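PDB 4B2N: 70 kDa protein, which cleaves natural rubber oxidatively with dioxygen, working processively as a dihaem c-type cytochrome that is probably related to the bacterial cytochrome c peroxidases. Local coordinates for residues V527-D532 with S650-L655; I366-D371 with I656-T661; S392-Y397 with G639-T644; T350-I355 with G508-A513. All coordinates share one frame; numbering follows the deposited sequence.

Interaction 1: residues V527-D532 with S650-L655; sequences VLKPSD and SERWAL. With HEC (heme c), chain D.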
# COMPACT_ATOMS: atom_id res chain seq x y z
N VAL A 527 1.63 19.12 5.94
CA VAL A 527 0.28 18.66 6.18
C VAL A 527 -0.41 19.71 7.05
O VAL A 527 -1.57 20.03 6.82
CB VAL A 527 0.31 17.29 6.86
CG1 VAL A 527 -1.09 16.85 7.25
CG2 VAL A 527 1.00 16.27 5.92
N LEU A 528 0.32 20.19 8.04
CA LEU A 528 -0.24 21.10 9.05
C LEU A 528 -0.33 22.54 8.57
O LEU A 528 -1.06 23.36 9.14
CB LEU A 528 0.54 20.98 10.37
CG LEU A 528 0.27 19.63 11.07
CD1 LEU A 528 0.99 19.62 12.39
CD2 LEU A 528 -1.20 19.32 11.31
N LYS A 529 0.43 22.86 7.53
CA LYS A 529 0.46 24.22 7.01
C LYS A 529 0.49 24.24 5.52
O LYS A 529 1.60 24.19 4.93
CB LYS A 529 1.67 24.90 7.59
CG LYS A 529 1.64 26.37 7.35
CD LYS A 529 2.18 26.96 8.62
CE LYS A 529 3.27 27.89 8.31
NZ LYS A 529 2.67 29.26 8.27
N PRO A 530 -0.71 24.21 4.89
CA PRO A 530 -0.81 24.01 3.44
C PRO A 530 0.08 24.94 2.67
O PRO A 530 0.67 24.54 1.69
CB PRO A 530 -2.27 24.27 3.14
CG PRO A 530 -2.93 23.74 4.35
CD PRO A 530 -2.06 24.19 5.50
N SER A 531 0.24 26.17 3.17
CA SER A 531 1.00 27.20 2.45
C SER A 531 2.48 26.87 2.29
O SER A 531 3.11 27.36 1.36
CB SER A 531 0.78 28.55 3.11
OG SER A 531 1.42 28.53 4.38
N ASP A 532 3.02 26.02 3.17
CA ASP A 532 4.41 25.55 3.12
C ASP A 532 4.67 24.27 2.37
O ASP A 532 5.77 23.73 2.46
CB ASP A 532 4.96 25.40 4.53
CG ASP A 532 5.14 26.78 5.20
OD1 ASP A 532 4.81 27.77 4.52
OD2 ASP A 532 5.60 26.88 6.35
N SER A 650 2.28 27.91 16.71
CA SER A 650 2.50 27.28 18.01
C SER A 650 1.73 25.96 18.18
O SER A 650 2.28 24.99 18.74
CB SER A 650 2.13 28.19 19.18
OG SER A 650 3.05 29.25 19.13
N GLU A 651 0.48 25.96 17.73
CA GLU A 651 -0.30 24.71 17.71
C GLU A 651 0.37 23.67 16.86
O GLU A 651 0.48 22.52 17.28
CB GLU A 651 -1.71 24.96 17.24
CG GLU A 651 -2.56 25.59 18.33
CD GLU A 651 -3.85 26.14 17.75
OE1 GLU A 651 -3.86 26.65 16.61
OE2 GLU A 651 -4.85 26.04 18.47
N ARG A 652 0.89 24.08 15.70
CA ARG A 652 1.60 23.10 14.80
C ARG A 652 2.82 22.44 15.42
O ARG A 652 2.97 21.20 15.35
CB ARG A 652 1.97 23.76 13.47
CG ARG A 652 0.77 24.28 12.68
CD ARG A 652 1.18 25.12 11.50
NE ARG A 652 -0.02 25.36 10.69
CZ ARG A 652 -0.52 26.55 10.44
NH1 ARG A 652 0.07 27.61 10.97
NH2 ARG A 652 -1.66 26.68 9.74
N TRP A 653 3.74 23.22 16.00
CA TRP A 653 4.88 22.59 16.71
C TRP A 653 4.44 21.67 17.83
O TRP A 653 5.06 20.61 18.01
CB TRP A 653 5.83 23.67 17.26
CG TRP A 653 6.48 24.46 16.16
CD1 TRP A 653 6.33 25.80 15.90
CD2 TRP A 653 7.40 23.96 15.12
NE1 TRP A 653 7.07 26.20 14.79
CE2 TRP A 653 7.76 25.14 14.29
CE3 TRP A 653 7.93 22.73 14.80
CZ2 TRP A 653 8.62 25.05 13.19
CZ3 TRP A 653 8.82 22.65 13.71
CH2 TRP A 653 9.16 23.78 12.93
N ALA A 654 3.35 22.03 18.58
CA ALA A 654 2.89 21.17 19.68
C ALA A 654 2.35 19.88 19.12
O ALA A 654 2.64 18.78 19.66
CB ALA A 654 1.81 21.86 20.53
N LEU A 655 1.60 20.00 18.03
CA LEU A 655 1.02 18.82 17.39
C LEU A 655 2.14 17.95 16.83
O LEU A 655 2.06 16.72 16.94
CB LEU A 655 0.10 19.24 16.26
CG LEU A 655 -1.34 19.66 16.59
CD1 LEU A 655 -1.88 20.32 15.33
CD2 LEU A 655 -2.21 18.45 17.00
FE HEC D . -5.50 14.34 8.72
CHA HEC D . -3.96 12.60 6.17
CHB HEC D . -2.44 14.53 10.55
CHC HEC D . -6.86 16.49 11.00
CHD HEC D . -8.56 13.30 7.63
NA HEC D . -3.64 13.60 8.47
C1A HEC D . -3.13 13.03 7.27
C2A HEC D . -1.69 12.80 7.35
C3A HEC D . -1.25 13.35 8.64
C4A HEC D . -2.45 13.89 9.25
CMA HEC D . 0.16 13.33 9.18
CAA HEC D . -0.81 12.03 6.37
CBA HEC D . -1.07 10.54 6.83
CGA HEC D . -0.46 9.55 5.82
O1A HEC D . -0.01 10.04 4.75
O2A HEC D . -0.35 8.29 6.02
NB HEC D . -4.73 15.34 10.47
C1B HEC D . -3.54 15.32 11.08
C2B HEC D . -3.41 16.15 12.28
C3B HEC D . -4.75 16.75 12.40
C4B HEC D . -5.45 16.19 11.26
CMB HEC D . -2.18 16.29 13.16
CAB HEC D . -5.25 17.76 13.41
CBB HEC D . -4.65 19.01 13.32
NC HEC D . -7.31 14.70 9.31
C1C HEC D . -7.76 15.75 10.17
C2C HEC D . -9.20 15.98 10.17
C3C HEC D . -9.69 15.04 9.19
C4C HEC D . -8.50 14.34 8.62
CMC HEC D . -9.99 16.98 11.00
CAC HEC D . -11.13 14.90 8.82
CBC HEC D . -11.94 15.91 8.43
ND HEC D . -6.12 13.14 7.28
C1D HEC D . -7.36 12.86 6.89
C2D HEC D . -7.55 12.02 5.72
C3D HEC D . -6.19 11.82 5.26
C4D HEC D . -5.42 12.55 6.26
CMD HEC D . -8.83 11.52 5.10
CAD HEC D . -5.74 11.01 4.07
CBD HEC D . -5.54 12.05 2.95
CGD HEC D . -5.04 11.43 1.67
O1D HEC D . -5.63 11.60 0.59
O2D HEC D . -4.06 10.73 1.79

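Interaction 2: residues I366-D371 with I656-T661; sequences IYHERD and IEYIKT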
# COMPACT_ATOMS: atom_id res chain seq x y z
N ILE A 366 -4.37 19.56 21.85
CA ILE A 366 -4.80 20.20 20.65
C ILE A 366 -5.35 19.09 19.78
O ILE A 366 -6.44 19.20 19.22
CB ILE A 366 -3.62 20.90 19.96
CG1 ILE A 366 -3.19 22.18 20.76
CG2 ILE A 366 -4.04 21.35 18.56
CD1 ILE A 366 -1.71 22.50 20.54
N TYR A 367 -4.58 18.00 19.67
CA TYR A 367 -4.96 16.85 18.81
C TYR A 367 -6.44 16.45 19.07
O TYR A 367 -7.25 16.34 18.13
CB TYR A 367 -3.99 15.66 19.04
CG TYR A 367 -4.42 14.45 18.18
CD1 TYR A 367 -5.42 13.63 18.60
CD2 TYR A 367 -3.84 14.19 16.96
CE1 TYR A 367 -5.88 12.58 17.81
CE2 TYR A 367 -4.29 13.15 16.18
CZ TYR A 367 -5.29 12.37 16.60
OH TYR A 367 -5.72 11.35 15.79
N HIS A 368 -6.78 16.26 20.34
CA HIS A 368 -8.09 15.73 20.72
C HIS A 368 -9.17 16.79 20.91
O HIS A 368 -10.38 16.50 20.88
CB HIS A 368 -7.91 14.95 22.01
CG HIS A 368 -7.12 13.70 21.85
ND1 HIS A 368 -5.74 13.66 21.95
CD2 HIS A 368 -7.54 12.41 21.52
CE1 HIS A 368 -5.34 12.38 21.75
NE2 HIS A 368 -6.43 11.62 21.51
N GLU A 369 -8.78 18.06 21.05
CA GLU A 369 -9.80 19.02 21.45
C GLU A 369 -9.96 20.25 20.61
O GLU A 369 -11.01 20.89 20.70
CB GLU A 369 -9.61 19.45 22.94
CG GLU A 369 -9.66 18.26 23.92
CD GLU A 369 -9.44 18.64 25.37
OE1 GLU A 369 -9.62 19.83 25.73
OE2 GLU A 369 -9.10 17.77 26.18
N ARG A 370 -8.94 20.60 19.83
CA ARG A 370 -8.99 21.88 19.10
C ARG A 370 -9.89 21.73 17.87
O ARG A 370 -9.64 20.89 17.02
CB ARG A 370 -7.59 22.37 18.71
CG ARG A 370 -7.41 23.90 18.67
CD ARG A 370 -8.04 24.58 17.47
NE ARG A 370 -7.19 25.66 16.93
CZ ARG A 370 -7.49 26.36 15.83
NH1 ARG A 370 -8.64 26.12 15.19
NH2 ARG A 370 -6.67 27.31 15.38
N ASP A 371 -10.95 22.54 17.80
CA ASP A 371 -11.84 22.48 16.66
C ASP A 371 -11.19 23.25 15.52
O ASP A 371 -10.94 24.43 15.65
CB ASP A 371 -13.19 23.08 17.01
CG ASP A 371 -14.22 22.99 15.85
OD1 ASP A 371 -13.91 22.69 14.63
OD2 ASP A 371 -15.39 23.25 16.19
N ILE A 656 3.19 18.56 16.28
CA ILE A 656 4.33 17.73 15.81
C ILE A 656 5.03 16.97 16.93
O ILE A 656 5.35 15.77 16.81
CB ILE A 656 5.32 18.54 14.96
CG1 ILE A 656 4.73 18.75 13.57
CG2 ILE A 656 6.67 17.85 14.84
CD1 ILE A 656 5.30 20.03 12.93
N GLU A 657 5.28 17.67 18.03
CA GLU A 657 5.86 17.02 19.18
C GLU A 657 4.97 15.87 19.65
O GLU A 657 5.47 14.80 20.03
CB GLU A 657 6.00 18.04 20.31
CG GLU A 657 7.13 17.60 21.21
CD GLU A 657 8.50 17.72 20.57
OE1 GLU A 657 8.64 18.26 19.44
OE2 GLU A 657 9.46 17.20 21.17
N TYR A 658 3.66 16.09 19.68
CA TYR A 658 2.77 15.02 20.08
C TYR A 658 2.87 13.79 19.12
O TYR A 658 2.90 12.63 19.56
CB TYR A 658 1.34 15.54 20.14
CG TYR A 658 0.34 14.44 20.46
CD1 TYR A 658 0.51 13.64 21.60
CD2 TYR A 658 -0.76 14.22 19.64
CE1 TYR A 658 -0.38 12.64 21.89
CE2 TYR A 658 -1.68 13.20 19.93
CZ TYR A 658 -1.46 12.44 21.07
OH TYR A 658 -2.32 11.48 21.43
N ILE A 659 2.98 14.05 17.84
CA ILE A 659 3.01 12.94 16.86
C ILE A 659 4.29 12.09 17.04
O ILE A 659 4.31 10.85 16.74
CB ILE A 659 2.81 13.43 15.42
CG1 ILE A 659 1.36 13.93 15.25
CG2 ILE A 659 3.14 12.29 14.40
CD1 ILE A 659 1.17 14.91 14.13
N LYS A 660 5.38 12.75 17.47
CA LYS A 660 6.60 12.05 17.85
C LYS A 660 6.35 10.95 18.90
O LYS A 660 7.05 9.97 18.90
CB LYS A 660 7.67 13.04 18.37
CG LYS A 660 8.16 14.02 17.33
CD LYS A 660 9.24 14.92 17.95
CE LYS A 660 9.74 16.03 17.02
NZ LYS A 660 10.62 17.00 17.75
N THR A 661 5.36 11.14 19.79
CA THR A 661 5.07 10.16 20.80
C THR A 661 4.16 9.03 20.30
O THR A 661 3.96 8.06 21.03
CB THR A 661 4.37 10.74 22.03
OG1 THR A 661 3.11 11.21 21.66
CG2 THR A 661 5.13 11.93 22.67

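Interaction 3: residues S392-Y397 with G639-T644; sequences SCHGVY and GGHDFT. With HEC (heme c), chain D.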
# COMPACT_ATOMS: atom_id res chain seq x y z
N SER A 392 -11.31 13.63 15.59
CA SER A 392 -12.60 13.38 14.95
C SER A 392 -12.51 12.63 13.62
O SER A 392 -13.52 12.28 13.07
CB SER A 392 -13.39 14.70 14.71
OG SER A 392 -12.73 15.55 13.78
N CYS A 393 -11.32 12.43 13.09
CA CYS A 393 -11.16 11.65 11.85
C CYS A 393 -10.18 10.59 12.11
O CYS A 393 -10.46 9.42 11.87
CB CYS A 393 -10.61 12.48 10.69
SG CYS A 393 -11.82 13.75 10.26
N HIS A 394 -8.99 10.98 12.56
CA HIS A 394 -7.92 10.01 12.66
C HIS A 394 -8.07 8.95 13.75
O HIS A 394 -7.60 7.81 13.63
CB HIS A 394 -6.60 10.74 12.80
CG HIS A 394 -6.13 11.35 11.54
ND1 HIS A 394 -5.42 10.64 10.59
CD2 HIS A 394 -6.19 12.63 11.10
CE1 HIS A 394 -5.09 11.47 9.59
NE2 HIS A 394 -5.57 12.69 9.88
N GLY A 395 -8.73 9.30 14.84
CA GLY A 395 -8.76 8.40 15.98
C GLY A 395 -8.37 9.05 17.28
O GLY A 395 -7.64 10.06 17.30
N VAL A 396 -8.80 8.43 18.39
CA VAL A 396 -8.41 8.88 19.73
C VAL A 396 -7.23 8.07 20.29
O VAL A 396 -7.31 6.83 20.40
CB VAL A 396 -9.60 8.70 20.71
CG1 VAL A 396 -9.19 9.05 22.13
CG2 VAL A 396 -10.78 9.57 20.27
N TYR A 397 -6.13 8.76 20.61
CA TYR A 397 -4.90 8.10 21.02
C TYR A 397 -4.67 8.19 22.51
O TYR A 397 -4.06 7.31 23.06
CB TYR A 397 -3.65 8.65 20.30
CG TYR A 397 -3.70 8.41 18.82
CD1 TYR A 397 -3.94 7.15 18.32
CD2 TYR A 397 -3.58 9.46 17.93
CE1 TYR A 397 -4.06 6.93 16.94
CE2 TYR A 397 -3.73 9.30 16.56
CZ TYR A 397 -3.95 8.02 16.07
OH TYR A 397 -4.08 7.87 14.72
N GLY A 639 -2.55 19.25 -2.85
CA GLY A 639 -3.54 20.17 -2.20
C GLY A 639 -4.42 19.38 -1.28
O GLY A 639 -4.35 18.15 -1.25
N GLY A 640 -5.29 20.06 -0.53
CA GLY A 640 -6.20 19.30 0.34
C GLY A 640 -5.79 19.21 1.80
O GLY A 640 -4.75 19.73 2.23
N HIS A 641 -6.65 18.59 2.61
CA HIS A 641 -6.43 18.55 4.03
C HIS A 641 -6.07 19.97 4.49
O HIS A 641 -5.19 20.17 5.33
CB HIS A 641 -5.28 17.55 4.30
CG HIS A 641 -5.19 17.09 5.72
ND1 HIS A 641 -4.64 17.83 6.70
CD2 HIS A 641 -5.57 15.89 6.30
CE1 HIS A 641 -4.64 17.11 7.84
NE2 HIS A 641 -5.22 15.93 7.58
N ASP A 642 -6.77 20.94 3.94
CA ASP A 642 -6.47 22.36 4.12
C ASP A 642 -7.05 22.97 5.35
O ASP A 642 -6.68 24.13 5.69
CB ASP A 642 -7.03 23.15 2.94
CG ASP A 642 -6.33 22.86 1.68
OD1 ASP A 642 -5.13 23.18 1.62
OD2 ASP A 642 -6.96 22.32 0.74
N PHE A 643 -7.94 22.25 6.02
CA PHE A 643 -8.52 22.72 7.30
C PHE A 643 -7.45 22.92 8.37
O PHE A 643 -7.70 23.57 9.35
CB PHE A 643 -9.57 21.76 7.81
CG PHE A 643 -9.25 20.30 7.50
CD1 PHE A 643 -8.28 19.60 8.25
CD2 PHE A 643 -9.93 19.67 6.49
CE1 PHE A 643 -7.97 18.25 7.93
CE2 PHE A 643 -9.59 18.31 6.11
CZ PHE A 643 -8.67 17.62 6.87
N THR A 644 -6.27 22.36 8.20
CA THR A 644 -5.17 22.68 9.11
C THR A 644 -4.63 24.15 9.05
O THR A 644 -3.87 24.59 9.92
CB THR A 644 -4.04 21.71 8.90
OG1 THR A 644 -3.62 21.78 7.53
CG2 THR A 644 -4.53 20.31 9.16
FE HEC D . -5.50 14.34 8.72
CHA HEC D . -3.96 12.60 6.17
CHB HEC D . -2.44 14.53 10.55
CHC HEC D . -6.86 16.49 11.00
CHD HEC D . -8.56 13.30 7.63
NA HEC D . -3.64 13.60 8.47
C1A HEC D . -3.13 13.03 7.27
C2A HEC D . -1.69 12.80 7.35
C3A HEC D . -1.25 13.35 8.64
C4A HEC D . -2.45 13.89 9.25
CMA HEC D . 0.16 13.33 9.18
CAA HEC D . -0.81 12.03 6.37
CBA HEC D . -1.07 10.54 6.83
CGA HEC D . -0.46 9.55 5.82
O1A HEC D . -0.01 10.04 4.75
O2A HEC D . -0.35 8.29 6.02
NB HEC D . -4.73 15.34 10.47
C1B HEC D . -3.54 15.32 11.08
C2B HEC D . -3.41 16.15 12.28
C3B HEC D . -4.75 16.75 12.40
C4B HEC D . -5.45 16.19 11.26
CMB HEC D . -2.18 16.29 13.16
CAB HEC D . -5.25 17.76 13.41
CBB HEC D . -4.65 19.01 13.32
NC HEC D . -7.31 14.70 9.31
C1C HEC D . -7.76 15.75 10.17
C2C HEC D . -9.20 15.98 10.17
C3C HEC D . -9.69 15.04 9.19
C4C HEC D . -8.50 14.34 8.62
CMC HEC D . -9.99 16.98 11.00
CAC HEC D . -11.13 14.90 8.82
CBC HEC D . -11.94 15.91 8.43
ND HEC D . -6.12 13.14 7.28
C1D HEC D . -7.36 12.86 6.89
C2D HEC D . -7.55 12.02 5.72
C3D HEC D . -6.19 11.82 5.26
C4D HEC D . -5.42 12.55 6.26
CMD HEC D . -8.83 11.52 5.10
CAD HEC D . -5.74 11.01 4.07
CBD HEC D . -5.54 12.05 2.95
CGD HEC D . -5.04 11.43 1.67
O1D HEC D . -5.63 11.60 0.59
O2D HEC D . -4.06 10.73 1.79

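Interaction 4: residues T350-I355 with G508-A513; sequences TYPKTI and GAWATA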
# COMPACT_ATOMS: atom_id res chain seq x y z
N THR A 350 9.57 3.17 17.20
CA THR A 350 9.38 4.28 18.12
C THR A 350 10.38 5.37 17.77
O THR A 350 11.46 5.12 17.26
CB THR A 350 9.55 3.88 19.61
OG1 THR A 350 10.87 3.33 19.78
CG2 THR A 350 8.50 2.87 20.04
N TYR A 351 10.01 6.60 18.05
CA TYR A 351 10.76 7.75 17.56
C TYR A 351 12.12 7.76 18.22
O TYR A 351 12.15 7.58 19.43
CB TYR A 351 10.00 8.96 17.99
CG TYR A 351 10.62 10.23 17.53
CD1 TYR A 351 10.43 10.66 16.20
CD2 TYR A 351 11.33 11.05 18.41
CE1 TYR A 351 11.00 11.83 15.74
CE2 TYR A 351 11.86 12.27 17.97
CZ TYR A 351 11.68 12.65 16.64
OH TYR A 351 12.20 13.84 16.21
N PRO A 352 13.23 7.87 17.43
CA PRO A 352 14.55 7.66 18.02
C PRO A 352 15.19 8.94 18.61
O PRO A 352 16.25 8.87 19.24
CB PRO A 352 15.36 7.10 16.83
CG PRO A 352 14.75 7.81 15.65
CD PRO A 352 13.32 8.18 16.00
N LYS A 353 14.55 10.10 18.46
CA LYS A 353 15.15 11.33 19.04
C LYS A 353 14.44 11.88 20.26
O LYS A 353 13.52 11.27 20.82
CB LYS A 353 15.35 12.38 17.94
CG LYS A 353 16.37 11.78 16.98
CD LYS A 353 16.99 12.70 15.98
CE LYS A 353 17.68 11.78 14.98
NZ LYS A 353 19.15 11.76 15.08
N THR A 354 14.92 13.04 20.71
CA THR A 354 14.43 13.61 21.92
C THR A 354 13.02 14.20 21.75
O THR A 354 12.69 14.78 20.71
CB THR A 354 15.45 14.68 22.44
OG1 THR A 354 14.82 15.38 23.51
CG2 THR A 354 15.77 15.73 21.34
N ILE A 355 12.20 14.04 22.76
CA ILE A 355 10.85 14.57 22.76
C ILE A 355 10.69 15.46 23.98
O ILE A 355 11.08 15.06 25.08
CB ILE A 355 9.78 13.47 22.84
CG1 ILE A 355 9.91 12.55 21.61
CG2 ILE A 355 8.40 14.08 22.87
CD1 ILE A 355 8.90 11.41 21.55
N GLY A 508 3.31 5.92 14.25
CA GLY A 508 4.38 5.53 13.27
C GLY A 508 4.54 6.62 12.23
O GLY A 508 5.53 6.67 11.51
N ALA A 509 3.58 7.55 12.15
CA ALA A 509 3.57 8.52 11.05
C ALA A 509 4.79 9.42 11.10
O ALA A 509 5.18 10.00 10.11
CB ALA A 509 2.32 9.37 11.11
N TRP A 510 5.39 9.57 12.27
CA TRP A 510 6.66 10.29 12.37
C TRP A 510 7.70 9.86 11.34
O TRP A 510 8.53 10.68 10.85
CB TRP A 510 7.17 10.14 13.84
CG TRP A 510 7.85 8.80 14.19
CD1 TRP A 510 7.30 7.72 14.92
CD2 TRP A 510 9.16 8.32 13.77
NE1 TRP A 510 8.17 6.69 15.03
CE2 TRP A 510 9.31 6.96 14.36
CE3 TRP A 510 10.24 8.88 13.08
CZ2 TRP A 510 10.44 6.22 14.23
CZ3 TRP A 510 11.37 8.07 12.91
CH2 TRP A 510 11.47 6.79 13.50
N ALA A 511 7.65 8.57 10.97
CA ALA A 511 8.66 7.92 10.18
C ALA A 511 8.32 7.80 8.68
O ALA A 511 9.19 7.38 7.85
CB ALA A 511 8.85 6.50 10.73
N THR A 512 7.08 8.04 8.33
CA THR A 512 6.55 7.59 7.02
C THR A 512 6.40 8.71 6.01
O THR A 512 5.58 8.60 5.09
CB THR A 512 5.24 6.80 7.18
OG1 THR A 512 4.23 7.69 7.69
CG2 THR A 512 5.40 5.65 8.21
N ALA A 513 7.17 9.78 6.13
CA ALA A 513 7.08 10.81 5.08
C ALA A 513 7.57 10.18 3.70
O ALA A 513 8.37 9.26 3.68
CB ALA A 513 7.93 12.02 5.50

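Interaction 1: residues V527-D532 with S650-L655
L528 and R652 mark the closest approach of the two backbones, their CA atoms 6.4 Å apart, where helix 524-528 ends against the side of helix 649-660. K529 has already left helical angles, and the carbonyl of L528 is turned toward the arginine. R652 runs extended from CG to NE and donates through NE to L528 O at 2.7 Å, with an N-H...O angle of 161°. The oxygen lies close to the guanidinium plane, whereas NE approaches from above the carbonyl plane. K529 crosses this side chain at about a right angle and sets its CD over one guanidinium face, toward the rim, 3.2 Å from R652 NH1. Nearer the heme the contact turns apolar. L528 CD1 rests 4.0 Å from L655 CB, while L528 CD2 meets the heme methyl CMB at 3.7 Å and L655 CD1 meets heme CBB, also at 3.7 Å. Branched leucines suit this place because one side chain can touch both its partner and the porphyrin rim. K529 NZ and R652 NH1, 4.1 Å apart, both turn to the D649 carboxylate, which salt-bridges the arginine and pairs only weakly with the lysine. With T644 O also bound to NH2, the buried guanidinium ties a helix end to helix 649-660 beside the heme pocket.

Interaction 2: residues I366-D371 with I656-T661
Y658 reaches from helix 649-660 into the angle between Y367 and H368 on helix 357-369. Its CG stands anti to the backbone N (chi1 176°), which carries the ring from CB straight out toward the other helix. On the ring, CD2 comes first to Y367 CB at 3.6 Å. CE2 goes further in and lies 3.5 Å from Y367 CG, close enough for tight van der Waals packing. Y367 meets the edge of the Y658 ring, and the two planes are inclined at 59°, so the pair is oblique. Beyond this point the side chain meets H368: CZ is 3.9 Å from H368 CE1, and the terminal OH sits 3.2 Å from the same CE1, near the imidazole plane. Helix 357-369 precedes the heme-binding Cys-X-X-Cys-His sequence and helix 649-660 closes the chain, an order and pairing consistent with the N- and C-terminal helices of the cytochrome c fold. The three rings form an aromatic cluster, in which Y367 CD1 also lies over the centre of the H368 ring, 3.3 Å above its plane. With the CA atoms of Y367 and Y658 8.0 Å apart, the tyrosine rings are long enough to meet between the helices. The polar ends look elsewhere: Y367 OH bonds to G395 O, while H368 bonds through ND1 to A364 O and through NE2 to Y397 N, which fixes the turn of its imidazole. At the root of Y658, its carbonyl O accepts from both T661 N and T661 OG1, the hydroxyl arriving in the carbonyl plane on a lone pair.

Interaction 3: residues S392-Y397 with G639-T644
H394, the last residue of helix 391-394, and H641, in the loop ahead of helix 649-660 with left-handed helical backbone angles (47°/41°), face each other through the heme iron without their backbones meeting. Each imidazole coordinates the iron through NE2, H394 NE2 at 2.0 Å and H641 NE2 at 2.0 Å. The two NE2 atoms are 4.0 Å apart, the sum of those bonds, so ligand, metal and ligand lie practically in line. Each NE2 lies at the edge of the opposite ring, near its plane. Beside H394, C393 is joined covalently to the heme, its SG 2.0 Å from CAC; with C390, the other covalent site, these residues make the Cys-X-X-Cys-His signature of c-type cytochromes. G395 follows with a positive phi of 129°, where a side chain would press on the preceding carbonyl. On the distal loop F643 folds back over H641: its CE1 lies 3.4 Å above the centre of the imidazole face and also 3.4 Å from heme C1C. The phenyl thus packs against ligand and porphyrin together. H394 ND1 bonds to P504 O, which fixes the ring's rotation and probably strengthens its donation to the metal. With histidine on both axial positions this iron is six-coordinate and has no vacant site for dioxygen, consistent with a role in electron transfer and with oxygen chemistry at the other heme.

Interaction 4: residues T350-I355 with G508-A513
Y351 turns the edge of its ring onto the face of the W510 indole, a T-shaped (edge-to-face) pair with planes at 85° and the centroids of the Y351 ring and the W510 six-membered ring 5.3 Å apart. The leading atom is Y351 CD1, which comes to 3.6 Å from W510 CE3. Backbone and neighbour continue over the same indole face: Y351 CA makes a CH-pi contact 3.9 Å from the centroid of the six-membered ring, and P352 CD packs 3.4 Å from W510 CH2. Proline suits this spot, since its CD methylene presses on the indole face without needing a polar partner, at the exposed border of the contact. Two loops are joined in this way, one leading into helix 357-369 and the other belonging to the cytochrome c-like part of the chain, where A511 N bonds to G508 O in a tight turn. Across the indole, A511 CB covers the opposite face, 3.4 Å above the centre, and the tryptophan is thereby sandwiched. The sandwich depends on chi1 of W510, 79°, which sets CG between the backbone N and the carbonyl carbon. The indole N-H is used as well, NE1 bonding to A349 O just before T350. Y351 also meets W562, whose ring receives K353 in a cation-pi contact.

Interactions 1 and 2 share helix 649-660: 650-655 meets the end of helix 524-528 while also packing, through A654 and L655, on helix 357-369, which 656-661 meets further along; the E651-R370 salt bridge spans the two contacts. Interactions 1 and 3 touch the same heme from its rim and its two faces, and T644 bonds to both V527 and R652. Y367 of interaction 2 in turn supports the helix bearing H394. These three are buried, yet they differ in chemistry: guanidinium and leucines, aromatic rings, and metal coordination. Interaction 4 is partly exposed, reaches no heme, and relies on indole packing, although Y351 and I355 lean on the end of helix 649-660.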